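Local coordinates for protein adenosine deaminase 1 (Arthrobacter aurescens, PDB 3RYS) that probably catalyses the zinc-dependent hydrolytic deamination of adenine to hypoxanthine, a step of purine salvage and nitrogen catabolism, at residues V15-Q27 against C276-V289. Residues are numbered along the deposited sequence; the frame is centred on the assembly and turned at random.
With ZN (zinc ion), chain C; ADE (adenine), chain D.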
# COMPACT_ATOMS: atom_id res chain seq x y z
N VAL A 15 11.36 8.81 -2.94
CA VAL A 15 11.09 7.51 -2.34
C VAL A 15 10.43 6.56 -3.32
O VAL A 15 10.06 6.95 -4.43
CB VAL A 15 10.14 7.61 -1.12
CG1 VAL A 15 10.69 8.58 -0.08
CG2 VAL A 15 8.74 8.02 -1.57
N ALA A 16 10.28 5.31 -2.89
CA ALA A 16 9.39 4.38 -3.56
C ALA A 16 8.25 4.02 -2.61
O ALA A 16 8.49 3.69 -1.46
CB ALA A 16 10.14 3.14 -3.99
N GLU A 17 7.01 4.10 -3.09
CA GLU A 17 5.89 3.64 -2.28
C GLU A 17 5.56 2.18 -2.61
O GLU A 17 5.17 1.85 -3.74
CB GLU A 17 4.66 4.54 -2.45
CG GLU A 17 3.59 4.32 -1.38
CD GLU A 17 2.61 5.48 -1.26
OE1 GLU A 17 2.43 6.23 -2.24
OE2 GLU A 17 2.02 5.65 -0.17
N LEU A 18 5.73 1.30 -1.63
CA LEU A 18 5.57 -0.13 -1.82
C LEU A 18 4.26 -0.65 -1.24
O LEU A 18 3.83 -1.77 -1.55
CB LEU A 18 6.74 -0.88 -1.19
CG LEU A 18 8.15 -0.47 -1.62
CD1 LEU A 18 9.19 -1.33 -0.91
CD2 LEU A 18 8.29 -0.57 -3.13
N HIS A 19 3.64 0.15 -0.39
CA HIS A 19 2.40 -0.23 0.28
C HIS A 19 1.33 0.82 0.01
O HIS A 19 1.29 1.87 0.66
CB HIS A 19 2.64 -0.36 1.79
CG HIS A 19 1.47 -0.90 2.55
ND1 HIS A 19 1.61 -1.64 3.71
CD2 HIS A 19 0.14 -0.80 2.33
CE1 HIS A 19 0.42 -1.97 4.16
NE2 HIS A 19 -0.49 -1.48 3.34
N LEU A 20 0.47 0.54 -0.97
CA LEU A 20 -0.56 1.50 -1.37
C LEU A 20 -1.69 0.85 -2.14
O LEU A 20 -1.47 0.20 -3.16
CB LEU A 20 0.04 2.62 -2.20
CG LEU A 20 -1.04 3.54 -2.76
CD1 LEU A 20 -0.72 4.98 -2.43
CD2 LEU A 20 -1.27 3.33 -4.26
N HIS A 21 -2.91 1.05 -1.65
CA HIS A 21 -4.10 0.52 -2.30
C HIS A 21 -4.72 1.58 -3.20
O HIS A 21 -5.07 2.67 -2.75
CB HIS A 21 -5.11 0.08 -1.25
CG HIS A 21 -4.54 -0.86 -0.24
ND1 HIS A 21 -4.71 -2.23 -0.31
CD2 HIS A 21 -3.80 -0.64 0.87
CE1 HIS A 21 -4.10 -2.80 0.71
NE2 HIS A 21 -3.53 -1.86 1.44
N ILE A 22 -4.87 1.26 -4.48
CA ILE A 22 -5.36 2.24 -5.43
C ILE A 22 -6.77 2.71 -5.08
O ILE A 22 -7.11 3.87 -5.28
CB ILE A 22 -5.29 1.71 -6.89
CG1 ILE A 22 -5.24 2.89 -7.86
CG2 ILE A 22 -6.45 0.77 -7.19
CD1 ILE A 22 -4.10 3.85 -7.60
N GLU A 23 -7.58 1.81 -4.52
CA GLU A 23 -8.94 2.14 -4.09
C GLU A 23 -8.94 3.06 -2.87
O GLU A 23 -9.94 3.74 -2.61
CB GLU A 23 -9.73 0.86 -3.77
CG GLU A 23 -9.87 -0.12 -4.92
CD GLU A 23 -8.71 -1.11 -5.02
OE1 GLU A 23 -7.59 -0.77 -4.59
OE2 GLU A 23 -8.92 -2.23 -5.52
N GLY A 24 -7.84 3.06 -2.13
CA GLY A 24 -7.71 3.90 -0.95
C GLY A 24 -7.21 5.28 -1.34
O GLY A 24 -7.00 6.16 -0.49
N THR A 25 -7.06 5.46 -2.64
CA THR A 25 -6.61 6.70 -3.25
C THR A 25 -7.80 7.58 -3.65
O THR A 25 -7.63 8.75 -4.02
CB THR A 25 -5.77 6.35 -4.48
OG1 THR A 25 -4.38 6.47 -4.13
CG2 THR A 25 -6.09 7.25 -5.65
N LEU A 26 -9.00 7.01 -3.54
CA LEU A 26 -10.23 7.65 -3.99
C LEU A 26 -10.66 8.81 -3.11
O LEU A 26 -11.18 8.62 -2.01
CB LEU A 26 -11.34 6.61 -4.06
CG LEU A 26 -12.44 6.84 -5.09
CD1 LEU A 26 -11.82 7.22 -6.42
CD2 LEU A 26 -13.29 5.58 -5.22
N GLN A 27 -10.46 10.02 -3.60
CA GLN A 27 -10.79 11.23 -2.87
C GLN A 27 -12.29 11.55 -3.01
O GLN A 27 -12.89 11.29 -4.05
CB GLN A 27 -9.93 12.39 -3.40
CG GLN A 27 -9.60 13.44 -2.36
CD GLN A 27 -8.72 12.91 -1.25
OE1 GLN A 27 -7.62 12.41 -1.49
NE2 GLN A 27 -9.20 13.03 -0.01
N CYS A 276 10.16 0.96 5.88
CA CYS A 276 9.97 2.12 5.02
C CYS A 276 8.60 2.74 5.27
O CYS A 276 7.74 2.12 5.91
CB CYS A 276 10.14 1.75 3.54
SG CYS A 276 8.91 0.58 2.90
N VAL A 277 8.41 3.96 4.78
CA VAL A 277 7.21 4.74 5.05
C VAL A 277 6.25 4.72 3.86
O VAL A 277 6.65 4.94 2.72
CB VAL A 277 7.58 6.20 5.37
CG1 VAL A 277 6.34 7.04 5.59
CG2 VAL A 277 8.48 6.25 6.60
N ASN A 278 4.98 4.44 4.14
CA ASN A 278 3.95 4.32 3.11
C ASN A 278 2.64 4.99 3.55
O ASN A 278 2.39 5.13 4.75
CB ASN A 278 3.70 2.85 2.78
CG ASN A 278 4.97 2.10 2.42
OD1 ASN A 278 5.75 1.72 3.29
ND2 ASN A 278 5.17 1.88 1.13
N SER A 279 1.82 5.39 2.60
CA SER A 279 0.57 6.09 2.94
C SER A 279 -0.63 5.15 2.97
O SER A 279 -1.68 5.49 3.52
CB SER A 279 0.33 7.29 2.02
OG SER A 279 0.10 6.90 0.68
N ASP A 280 -0.47 3.96 2.37
CA ASP A 280 -1.45 2.88 2.47
C ASP A 280 -2.77 3.19 1.76
O ASP A 280 -3.00 2.73 0.64
CB ASP A 280 -1.69 2.51 3.94
CG ASP A 280 -2.47 1.22 4.10
OD1 ASP A 280 -3.03 0.98 5.19
OD2 ASP A 280 -2.53 0.44 3.13
N ASP A 281 -3.63 3.96 2.42
CA ASP A 281 -4.90 4.40 1.84
C ASP A 281 -5.01 5.93 2.00
O ASP A 281 -5.68 6.42 2.90
CB ASP A 281 -6.07 3.69 2.53
CG ASP A 281 -5.96 2.17 2.47
OD1 ASP A 281 -6.37 1.59 1.45
OD2 ASP A 281 -5.50 1.54 3.45
N PRO A 282 -4.33 6.67 1.11
CA PRO A 282 -4.07 8.12 1.21
C PRO A 282 -5.31 9.01 1.34
O PRO A 282 -5.25 10.02 2.02
CB PRO A 282 -3.36 8.44 -0.11
CG PRO A 282 -2.88 7.15 -0.62
CD PRO A 282 -3.84 6.12 -0.16
N ALA A 283 -6.40 8.64 0.67
CA ALA A 283 -7.59 9.49 0.67
C ALA A 283 -8.46 9.25 1.90
O ALA A 283 -9.45 9.94 2.11
CB ALA A 283 -8.39 9.31 -0.61
N TYR A 284 -8.08 8.27 2.72
CA TYR A 284 -8.84 7.93 3.91
C TYR A 284 -8.13 8.32 5.22
O TYR A 284 -8.78 8.49 6.25
CB TYR A 284 -9.15 6.43 3.93
CG TYR A 284 -10.19 6.01 2.92
CD1 TYR A 284 -9.84 5.80 1.59
CD2 TYR A 284 -11.51 5.82 3.30
CE1 TYR A 284 -10.79 5.42 0.66
CE2 TYR A 284 -12.46 5.44 2.38
CZ TYR A 284 -12.10 5.24 1.06
OH TYR A 284 -13.05 4.86 0.14
N PHE A 285 -6.81 8.44 5.16
CA PHE A 285 -6.03 8.69 6.36
C PHE A 285 -5.41 10.09 6.35
O PHE A 285 -4.52 10.39 7.15
CB PHE A 285 -4.96 7.60 6.55
CG PHE A 285 -5.52 6.20 6.52
CD1 PHE A 285 -6.71 5.89 7.17
CD2 PHE A 285 -4.85 5.19 5.84
CE1 PHE A 285 -7.22 4.60 7.14
CE2 PHE A 285 -5.36 3.90 5.81
CZ PHE A 285 -6.55 3.60 6.46
N GLY A 286 -5.89 10.92 5.44
CA GLY A 286 -5.55 12.33 5.40
C GLY A 286 -4.11 12.67 5.03
O GLY A 286 -3.52 13.57 5.63
N GLY A 287 -3.55 11.97 4.05
CA GLY A 287 -2.19 12.24 3.65
C GLY A 287 -1.51 11.18 2.81
O GLY A 287 -1.75 9.98 2.96
N TYR A 288 -0.63 11.64 1.92
CA TYR A 288 0.15 10.76 1.07
C TYR A 288 1.51 10.48 1.73
O TYR A 288 1.72 10.84 2.88
CB TYR A 288 0.28 11.36 -0.33
CG TYR A 288 -1.06 11.43 -1.04
CD1 TYR A 288 -2.01 12.39 -0.70
CD2 TYR A 288 -1.38 10.51 -2.03
CE1 TYR A 288 -3.23 12.44 -1.33
CE2 TYR A 288 -2.61 10.55 -2.67
CZ TYR A 288 -3.53 11.52 -2.32
OH TYR A 288 -4.75 11.55 -2.97
N VAL A 289 2.41 9.83 1.01
CA VAL A 289 3.69 9.47 1.62
C VAL A 289 4.41 10.70 2.17
O VAL A 289 4.89 10.69 3.30
CB VAL A 289 4.61 8.69 0.65
CG1 VAL A 289 5.07 9.59 -0.49
CG2 VAL A 289 5.80 8.12 1.41
ZN ZN C . -2.76 -1.78 3.65
N9 ADE D . -7.36 -3.00 2.69
C8 ADE D . -6.95 -1.75 2.28
N7 ADE D . -6.06 -1.19 3.08
C5 ADE D . -5.88 -2.14 4.08
C6 ADE D . -5.07 -2.16 5.23
N6 ADE D . -4.26 -1.14 5.56
N1 ADE D . -5.12 -3.25 6.02
C2 ADE D . -5.94 -4.26 5.67
N3 ADE D . -6.75 -4.36 4.62
C4 ADE D . -6.68 -3.26 3.85
O HOH W 1 1.68 8.83 -1.34
O HOH W 2 -5.44 10.46 -5.48
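His-19, His-21 and Asp-280 grip one zinc ion where the first and last strands of this adenosine deaminase-type TIM barrel bring the loops that follow them together. The two histidines form the His-X-His motif after strand 15-17; Asp-280 follows strand 275-277, and His-199 completes the protein ligands. NE2 of His-19 and NE2 of His-21 each lie 2.3 Å from the zinc, as does OD2 of Asp-280. Asp-280 runs alongside both histidines, its carboxylate turned 76° from the His-19 ring, while ND1 of that ring is hydrogen-bonded to Thr-245 OG1.

Adenine lies against the same metal. Its N7 sits over one face of the His-21 ring and 2.8 Å from OD2 of Asp-281. OD1 of Asp-280, also bonded to Ser-250, reaches toward adenine N6.

Backbone bonds join the two segments beside the site: His-21 N gives a nearly straight bond to Asp-280 O (2.8 Å), a single beta bridge pairs Leu-20 with Asp-280, and farther along Ala-283 N donates to Gly-24 O.

On strand 15-17, Glu-17 has CG anti to the backbone N (chi1 -166°) and the chain extended beyond it, an arrangement that brings OE2 to N and OG of Ser-279. Glu-17 OE1 is hydrogen-bonded to Tyr-86 OH. Leu-20 CD1 meets Pro-282 CG at 3.6 Å, the two side chains crossing at about a right angle. One water joins Glu-17 OE1, Ser-279 OG and Val-289 N, accepting from that last nitrogen at 2.7 Å.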